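PDB 4J10: secreted protein ESXB from Bacillus anthracis, which is of unknown function but belongs to the WXG100 family of small helical-hairpin proteins, and is probably exported by an ESX-type secretion system. Local coordinates for residues E12-I17 / T77-I82. Sequence-based numbering, arbitrary orientation. Where two conformers were deposited one is given.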
loop_
_atom_site.group_PDB
_atom_site.type_symbol
_atom_site.label_atom_id
_atom_site.label_comp_id
_atom_site.label_asym_id
_atom_site.label_seq_id
_atom_site.Cartn_x
_atom_site.Cartn_y
_atom_site.Cartn_z
ATOM N N GLU A 12 -19.913 -4.429 -15.306
ATOM C CA GLU A 12 -20.139 -4.115 -13.901
ATOM C C GLU A 12 -19.092 -4.769 -13.005
ATOM O O GLU A 12 -18.623 -4.161 -12.038
ATOM C CB GLU A 12 -21.555 -4.527 -13.487
ATOM C CG GLU A 12 -22.659 -3.736 -14.187
ATOM C CD GLU A 12 -23.086 -4.329 -15.531
ATOM O OE1 GLU A 12 -22.435 -5.270 -16.024
ATOM O OE2 GLU A 12 -24.096 -3.854 -16.094
ATOM N N GLU A 13 -18.717 -6.011 -13.313
ATOM C CA GLU A 13 -17.698 -6.683 -12.502
ATOM C C GLU A 13 -16.344 -5.990 -12.666
ATOM O O GLU A 13 -15.603 -5.793 -11.698
ATOM C CB GLU A 13 -17.564 -8.162 -12.868
ATOM C CG GLU A 13 -18.688 -9.049 -12.386
ATOM C CD GLU A 13 -18.779 -9.128 -10.886
ATOM O OE1 GLU A 13 -17.838 -8.679 -10.187
ATOM O OE2 GLU A 13 -19.805 -9.644 -10.392
ATOM N N LEU A 14 -16.012 -5.629 -13.899
ATOM C CA LEU A 14 -14.753 -4.949 -14.144
ATOM C C LEU A 14 -14.720 -3.589 -13.454
ATOM O O LEU A 14 -13.691 -3.184 -12.913
ATOM C CB LEU A 14 -14.510 -4.799 -15.641
ATOM C CG LEU A 14 -14.292 -6.133 -16.355
ATOM C CD1 LEU A 14 -14.253 -5.953 -17.856
ATOM C CD2 LEU A 14 -12.985 -6.744 -15.874
ATOM N N GLU A 15 -15.854 -2.896 -13.463
ATOM C CA GLU A 15 -15.931 -1.598 -12.791
ATOM C C GLU A 15 -15.848 -1.733 -11.270
ATOM O O GLU A 15 -15.248 -0.880 -10.613
ATOM C CB GLU A 15 -17.189 -0.839 -13.229
ATOM C CG GLU A 15 -17.081 -0.353 -14.670
ATOM C CD GLU A 15 -18.386 0.146 -15.241
ATOM O OE1 GLU A 15 -19.454 -0.353 -14.822
ATOM O OE2 GLU A 15 -18.336 1.027 -16.138
ATOM N N ARG A 16 -16.421 -2.795 -10.711
ATOM C CA ARG A 16 -16.325 -3.047 -9.274
ATOM C C ARG A 16 -14.870 -3.221 -8.868
ATOM O O ARG A 16 -14.381 -2.605 -7.907
ATOM C CB ARG A 16 -17.129 -4.301 -8.887
ATOM C CG ARG A 16 -16.948 -4.713 -7.418
ATOM C CD ARG A 16 -17.680 -6.008 -7.092
ATOM N NE ARG A 16 -17.150 -7.165 -7.813
ATOM C CZ ARG A 16 -16.065 -7.850 -7.460
ATOM N NH1 ARG A 16 -15.357 -7.491 -6.394
ATOM N NH2 ARG A 16 -15.673 -8.883 -8.196
ATOM N N ILE A 17 -14.163 -4.068 -9.610
ATOM C CA ILE A 17 -12.756 -4.328 -9.320
ATOM C C ILE A 17 -11.910 -3.077 -9.564
ATOM O O ILE A 17 -11.033 -2.745 -8.753
ATOM C CB ILE A 17 -12.232 -5.554 -10.098
ATOM C CG1 ILE A 17 -13.007 -6.805 -9.678
ATOM C CG2 ILE A 17 -10.747 -5.747 -9.839
ATOM C CD1 ILE A 17 -12.719 -8.020 -10.538
ATOM N N THR A 77 -7.546 1.935 -14.365
ATOM C CA THR A 77 -7.799 2.465 -15.701
ATOM C C THR A 77 -7.927 1.360 -16.748
ATOM O O THR A 77 -8.815 1.401 -17.614
ATOM C CB THR A 77 -6.677 3.429 -16.107
ATOM O OG1 THR A 77 -6.727 4.583 -15.262
ATOM C CG2 THR A 77 -6.831 3.872 -17.552
ATOM N N ASP A 78 -7.054 0.363 -16.672
ATOM C CA ASP A 78 -7.085 -0.710 -17.666
ATOM C C ASP A 78 -8.371 -1.538 -17.565
ATOM O O ASP A 78 -8.947 -1.925 -18.589
ATOM C CB ASP A 78 -5.851 -1.616 -17.543
ATOM C CG ASP A 78 -4.579 -0.937 -18.018
ATOM O OD1 ASP A 78 -4.671 0.124 -18.667
ATOM O OD2 ASP A 78 -3.482 -1.467 -17.742
ATOM N N LEU A 79 -8.816 -1.803 -16.337
ATOM C CA LEU A 79 -10.072 -2.519 -16.123
ATOM C C LEU A 79 -11.257 -1.713 -16.659
ATOM O O LEU A 79 -12.148 -2.258 -17.309
ATOM C CB LEU A 79 -10.251 -2.831 -14.638
ATOM C CG LEU A 79 -9.287 -3.880 -14.080
ATOM C CD1 LEU A 79 -9.280 -3.804 -12.564
ATOM C CD2 LEU A 79 -9.650 -5.287 -14.557
ATOM N N LYS A 80 -11.263 -0.413 -16.397
ATOM C CA LYS A 80 -12.334 0.449 -16.881
ATOM C C LYS A 80 -12.353 0.520 -18.415
ATOM O O LYS A 80 -13.419 0.533 -19.033
ATOM C CB LYS A 80 -12.207 1.838 -16.243
ATOM C CG LYS A 80 -13.162 2.893 -16.762
ATOM C CD LYS A 80 -14.625 2.526 -16.524
ATOM C CE LYS A 80 -15.519 3.707 -16.867
ATOM N NZ LYS A 80 -16.941 3.316 -17.083
ATOM N N ARG A 81 -11.177 0.547 -19.029
ATOM C CA ARG A 81 -11.089 0.563 -20.486
ATOM C C ARG A 81 -11.705 -0.692 -21.104
ATOM O O ARG A 81 -12.399 -0.619 -22.117
ATOM C CB ARG A 81 -9.634 0.723 -20.928
ATOM C CG ARG A 81 -9.429 0.723 -22.421
ATOM C CD ARG A 81 -8.206 1.545 -22.793
ATOM N NE ARG A 81 -7.023 1.189 -22.011
ATOM C CZ ARG A 81 -5.795 1.091 -22.511
ATOM N NH1 ARG A 81 -5.579 1.318 -23.800
ATOM N NH2 ARG A 81 -4.780 0.758 -21.723
ATOM N N ILE A 82 -11.468 -1.841 -20.474
ATOM C CA ILE A 82 -12.057 -3.083 -20.958
ATOM C C ILE A 82 -13.560 -3.095 -20.688
ATOM O O ILE A 82 -14.341 -3.541 -21.531
ATOM C CB ILE A 82 -11.376 -4.331 -20.379
ATOM C CG1 ILE A 82 -9.923 -4.389 -20.827
ATOM C CG2 ILE A 82 -12.116 -5.598 -20.839
ATOM C CD1 ILE A 82 -9.110 -5.428 -20.099
#
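Leu-14 and Leu-79 face each other where helix 11-41 and helix 48-90 run antiparallel as the two arms of the WXG100 helical hairpin. Around residues 12-17 and 77-82 the axes come within 8.3 Å, with 166° between their directions. The backbones are nearest at Leu-14 and Leu-79, whose CA atoms are 5.6 Å apart.

Both leucines point toward the opposite helix, and their side chains cross at about a right angle. CD2 of Leu-14 lies 3.9 Å from CD2 of Leu-79. The other methyls diverge to separate isoleucines. CD1 of Leu-14 meets CG2 of Ile-82 at 3.7 Å, and CD1 of Leu-79 meets CG2 of Ile-17 at the same distance. In each isoleucine CG2 stands anti to the backbone N, and this methyl branch does the touching. The second subunit adds to the apolar layer: its Trp-46, from the WXG motif, packs on Leu-14, and its Phe-54 on Leu-79 and Ile-82.

A salt bridge flanks this layer. NZ of Lys-80 donates to OE2 of Glu-15 at 2.8 Å, though the position of OE2 is less certain. The glutamate reaches across with an extended chain, while the lysine chain is bent. The stronger partner of Glu-15 OE2 is Arg-87, also on helix 48-90, so this pair joins the arms too. Lys-80 NZ has a second partner, Asp-84, on its own helix.

Apolar packing therefore joins the arms on the side that also meets the second subunit. At the partly exposed margin Glu-15 probably links them through both Lys-80 and Arg-87.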